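Local coordinates for protein kinase (Staphylococcus aureus subsp. aureus Mu50, PDB 3PY9) that forms the extracellular PASTA-repeat region of the membrane Ser/Thr kinase PrkC, which probably binds muropeptides outside the cell and signals to the kinase inside, at residues Leu29-Asp40 against Asp62-Glu73. Sequence-based numbering, arbitrary orientation.
Sequences LKLGKISRSYSD and DSVDVVISKGPE
The ring of Y38 is clamped between K70 and E73. K70 reaches over one face, its NZ 4.0 Å from the ring centroid of Y38 in a cation-pi contact, CE beside it. E73 covers the opposite face, its CA 3.8 Å from the Y38 centroid; its CB and CG run along Y38 CD2, and the carboxylate plane is nearly parallel to the ring (4°). G71 O sits in plane at the ring edge, 3.2 Å from Y38 CD1. K70 CG and CD run alongside R36 CB, both 3.6 Å from it, and the bend at chi3 (75°) turns CE and NZ over the Y38 ring; CG also lies over the R36 guanidinium.

Behind this clamp strands 30-37 and 63-69 run parallel, S35 N and S37 N donating to V66 O and I68 O. Between L31 and I34 the register slips by one in a beta bulge. There D65 OD1 takes K33 N at 2.8 Å, from above the carboxylate plane. L31 CD1 rests on V66, and I34 CG2 on I68 CG1 at 3.7 Å. S69 OG, which also bonds Y42 O, accepts G71 N in an ST turn. Helix 17-26 packs against L31, V64 and I68, and strand 47-51 pairs antiparallel with 63-69, completing the small helix-on-sheet fold of a PASTA domain.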
loop_
_atom_site.group_PDB
_atom_site.type_symbol
_atom_site.label_atom_id
_atom_site.label_comp_id
_atom_site.label_asym_id
_atom_site.label_seq_id
_atom_site.Cartn_x
_atom_site.Cartn_y
_atom_site.Cartn_z
ATOM N N LEU A 29 38.401 -19.492 -51.415
ATOM C CA LEU A 29 37.189 -20.135 -50.896
ATOM C C LEU A 29 36.040 -19.175 -51.092
ATOM O O LEU A 29 36.262 -17.962 -51.193
ATOM C CB LEU A 29 37.321 -20.422 -49.387
ATOM C CG LEU A 29 38.457 -21.299 -48.844
ATOM C CD1 LEU A 29 38.445 -21.318 -47.326
ATOM C CD2 LEU A 29 38.395 -22.711 -49.406
ATOM N N LYS A 30 34.811 -19.704 -51.121
ATOM C CA LYS A 30 33.618 -18.877 -51.302
ATOM C C LYS A 30 32.807 -18.741 -50.023
ATOM O O LYS A 30 32.727 -19.697 -49.235
ATOM C CB LYS A 30 32.724 -19.458 -52.405
ATOM C CG LYS A 30 33.137 -19.089 -53.828
ATOM C CD LYS A 30 34.379 -19.853 -54.317
ATOM C CE LYS A 30 34.834 -19.373 -55.714
ATOM N NZ LYS A 30 34.189 -20.144 -56.841
ATOM N N LEU A 31 32.206 -17.563 -49.820
ATOM C CA LEU A 31 31.219 -17.409 -48.766
ATOM C C LEU A 31 30.030 -18.315 -49.088
ATOM O O LEU A 31 29.458 -18.239 -50.165
ATOM C CB LEU A 31 30.767 -15.950 -48.622
ATOM C CG LEU A 31 29.678 -15.670 -47.582
ATOM C CD1 LEU A 31 30.174 -15.985 -46.145
ATOM C CD2 LEU A 31 29.167 -14.231 -47.681
ATOM N N GLY A 32 29.676 -19.192 -48.159
ATOM C CA GLY A 32 28.587 -20.124 -48.394
ATOM C C GLY A 32 27.274 -19.521 -47.950
ATOM O O GLY A 32 27.051 -18.319 -48.093
ATOM N N LYS A 33 26.413 -20.350 -47.376
ATOM C CA LYS A 33 25.129 -19.869 -46.926
ATOM C C LYS A 33 25.273 -19.053 -45.641
ATOM O O LYS A 33 26.187 -19.274 -44.849
ATOM C CB LYS A 33 24.153 -21.041 -46.779
ATOM C CG LYS A 33 23.689 -21.600 -48.131
ATOM C CD LYS A 33 23.058 -20.470 -48.978
ATOM C CE LYS A 33 22.841 -20.843 -50.448
ATOM N NZ LYS A 33 22.762 -19.598 -51.321
ATOM N N ILE A 34 24.377 -18.095 -45.454
ATOM C CA ILE A 34 24.358 -17.286 -44.243
ATOM C C ILE A 34 23.090 -17.614 -43.483
ATOM O O ILE A 34 21.997 -17.546 -44.026
ATOM C CB ILE A 34 24.393 -15.771 -44.567
ATOM C CG1 ILE A 34 25.665 -15.406 -45.333
ATOM C CG2 ILE A 34 24.261 -14.925 -43.291
ATOM C CD1 ILE A 34 25.547 -14.090 -46.077
ATOM N N SER A 35 23.252 -18.011 -42.230
ATOM C CA SER A 35 22.111 -18.215 -41.341
ATOM C C SER A 35 22.320 -17.463 -40.026
ATOM O O SER A 35 23.425 -16.983 -39.735
ATOM C CB SER A 35 21.829 -19.703 -41.124
ATOM O OG SER A 35 22.991 -20.395 -40.732
ATOM N N ARG A 36 21.245 -17.353 -39.248
ATOM C CA ARG A 36 21.197 -16.470 -38.078
ATOM C C ARG A 36 20.735 -17.228 -36.850
ATOM O O ARG A 36 19.755 -17.978 -36.889
ATOM C CB ARG A 36 20.267 -15.294 -38.350
ATOM C CG ARG A 36 20.832 -14.271 -39.334
ATOM C CD ARG A 36 19.742 -13.546 -40.075
ATOM N NE ARG A 36 19.163 -12.464 -39.279
ATOM C CZ ARG A 36 17.941 -12.467 -38.743
ATOM N NH1 ARG A 36 17.128 -13.512 -38.894
ATOM N NH2 ARG A 36 17.530 -11.410 -38.046
ATOM N N SER A 37 21.472 -17.045 -35.762
ATOM C CA SER A 37 21.186 -17.738 -34.527
ATOM C C SER A 37 21.319 -16.760 -33.365
ATOM O O SER A 37 22.177 -15.873 -33.367
ATOM C CB SER A 37 22.137 -18.928 -34.358
ATOM O OG SER A 37 21.896 -19.624 -33.142
ATOM N N TYR A 38 20.435 -16.902 -32.387
ATOM C CA TYR A 38 20.576 -16.160 -31.142
ATOM C C TYR A 38 21.877 -16.547 -30.433
ATOM O O TYR A 38 22.293 -17.710 -30.481
ATOM C CB TYR A 38 19.378 -16.430 -30.242
ATOM C CG TYR A 38 18.127 -15.686 -30.657
ATOM C CD1 TYR A 38 18.145 -14.295 -30.848
ATOM C CD2 TYR A 38 16.918 -16.365 -30.835
ATOM C CE1 TYR A 38 16.985 -13.593 -31.214
ATOM C CE2 TYR A 38 15.748 -15.674 -31.202
ATOM C CZ TYR A 38 15.793 -14.296 -31.391
ATOM O OH TYR A 38 14.642 -13.624 -31.745
ATOM N N SER A 39 22.524 -15.568 -29.804
ATOM C CA SER A 39 23.749 -15.790 -29.028
ATOM C C SER A 39 23.866 -14.752 -27.921
ATOM O O SER A 39 23.493 -13.597 -28.096
ATOM C CB SER A 39 24.987 -15.714 -29.933
ATOM O OG SER A 39 26.201 -15.813 -29.211
ATOM N N ASP A 40 24.396 -15.171 -26.783
ATOM C CA ASP A 40 24.704 -14.251 -25.697
ATOM C C ASP A 40 26.213 -13.984 -25.687
ATOM O O ASP A 40 26.669 -12.905 -25.272
ATOM C CB ASP A 40 24.227 -14.841 -24.363
ATOM C CG ASP A 40 22.784 -15.340 -24.427
ATOM O OD1 ASP A 40 21.869 -14.519 -24.653
ATOM O OD2 ASP A 40 22.563 -16.559 -24.259
ATOM N N ASP A 62 35.989 -24.566 -52.499
ATOM C CA ASP A 62 34.876 -24.997 -51.648
ATOM C C ASP A 62 34.265 -23.746 -51.017
ATOM O O ASP A 62 34.942 -22.723 -50.912
ATOM C CB ASP A 62 35.365 -25.946 -50.564
ATOM C CG ASP A 62 35.743 -27.312 -51.090
ATOM O OD1 ASP A 62 35.452 -27.657 -52.255
ATOM O OD2 ASP A 62 36.346 -28.066 -50.307
ATOM N N SER A 63 32.992 -23.812 -50.628
ATOM C CA SER A 63 32.346 -22.716 -49.878
ATOM C C SER A 63 32.487 -22.916 -48.383
ATOM O O SER A 63 32.806 -24.003 -47.943
ATOM C CB SER A 63 30.848 -22.616 -50.184
ATOM O OG SER A 63 30.583 -22.627 -51.571
ATOM N N VAL A 64 32.199 -21.869 -47.598
ATOM C CA VAL A 64 32.163 -22.004 -46.152
ATOM C C VAL A 64 30.918 -21.313 -45.641
ATOM O O VAL A 64 30.795 -20.088 -45.724
ATOM C CB VAL A 64 33.452 -21.441 -45.433
ATOM C CG1 VAL A 64 33.307 -21.576 -43.906
ATOM C CG2 VAL A 64 34.729 -22.170 -45.887
ATOM N N ASP A 65 29.999 -22.108 -45.105
ATOM C CA ASP A 65 28.768 -21.582 -44.509
ATOM C C ASP A 65 29.060 -20.842 -43.222
ATOM O O ASP A 65 29.966 -21.214 -42.491
ATOM C CB ASP A 65 27.772 -22.715 -44.236
ATOM C CG ASP A 65 27.317 -23.401 -45.500
ATOM O OD1 ASP A 65 27.506 -22.831 -46.617
ATOM O OD2 ASP A 65 26.751 -24.508 -45.371
ATOM N N VAL A 66 28.280 -19.801 -42.938
ATOM C CA VAL A 66 28.478 -19.015 -41.710
ATOM C C VAL A 66 27.175 -18.822 -40.960
ATOM O O VAL A 66 26.119 -18.675 -41.570
ATOM C CB VAL A 66 29.125 -17.636 -41.998
ATOM C CG1 VAL A 66 30.521 -17.817 -42.676
ATOM C CG2 VAL A 66 28.210 -16.776 -42.866
ATOM N N VAL A 67 27.254 -18.884 -39.635
ATOM C CA VAL A 67 26.125 -18.555 -38.768
ATOM C C VAL A 67 26.463 -17.237 -38.090
ATOM O O VAL A 67 27.569 -17.078 -37.590
ATOM C CB VAL A 67 25.882 -19.634 -37.703
ATOM C CG1 VAL A 67 24.616 -19.328 -36.925
ATOM C CG2 VAL A 67 25.796 -21.053 -38.342
ATOM N N ILE A 68 25.503 -16.310 -38.095
ATOM C CA ILE A 68 25.629 -14.937 -37.575
ATOM C C ILE A 68 24.801 -14.747 -36.287
ATOM O O ILE A 68 23.697 -15.306 -36.161
ATOM C CB ILE A 68 25.120 -13.905 -38.631
ATOM C CG1 ILE A 68 25.747 -14.159 -40.002
ATOM C CG2 ILE A 68 25.415 -12.466 -38.214
ATOM C CD1 ILE A 68 27.258 -14.178 -40.016
ATOM N N SER A 69 25.335 -13.974 -35.332
ATOM C CA SER A 69 24.600 -13.651 -34.104
ATOM C C SER A 69 23.441 -12.695 -34.354
ATOM O O SER A 69 23.606 -11.665 -35.021
ATOM C CB SER A 69 25.516 -13.064 -33.018
ATOM O OG SER A 69 24.744 -12.690 -31.873
ATOM N N LYS A 70 22.272 -13.068 -33.824
ATOM C CA LYS A 70 21.106 -12.187 -33.743
ATOM C C LYS A 70 21.047 -11.562 -32.346
ATOM O O LYS A 70 20.009 -11.040 -31.923
ATOM C CB LYS A 70 19.828 -13.001 -33.921
ATOM C CG LYS A 70 19.597 -13.630 -35.273
ATOM C CD LYS A 70 18.617 -14.804 -35.139
ATOM C CE LYS A 70 17.198 -14.355 -34.950
ATOM N NZ LYS A 70 16.315 -15.552 -34.988
ATOM N N GLY A 71 22.153 -11.636 -31.614
ATOM C CA GLY A 71 22.195 -11.115 -30.258
ATOM C C GLY A 71 21.392 -12.007 -29.331
ATOM O O GLY A 71 20.857 -13.035 -29.765
ATOM N N PRO A 72 21.295 -11.621 -28.047
ATOM C CA PRO A 72 20.597 -12.434 -27.041
ATOM C C PRO A 72 19.124 -12.691 -27.395
ATOM O O PRO A 72 18.431 -11.778 -27.853
ATOM C CB PRO A 72 20.696 -11.572 -25.770
ATOM C CG PRO A 72 21.878 -10.649 -26.017
ATOM C CD PRO A 72 21.843 -10.374 -27.479
ATOM N N GLU A 73 18.660 -13.920 -27.198
ATOM C CA GLU A 73 17.224 -14.227 -27.290
ATOM C C GLU A 73 16.510 -13.556 -26.122
ATOM O O GLU A 73 16.985 -13.643 -24.987
ATOM C CB GLU A 73 17.001 -15.739 -27.244
ATOM C CG GLU A 73 15.568 -16.180 -27.542
ATOM C CD GLU A 73 15.361 -17.665 -27.362
ATOM O OE1 GLU A 73 16.316 -18.350 -26.956
ATOM O OE2 GLU A 73 14.242 -18.152 -27.627
HETATM O O HOH W 1 24.841 -21.134 -42.456
HETATM O O HOH W 2 18.890 -14.959 -23.707
#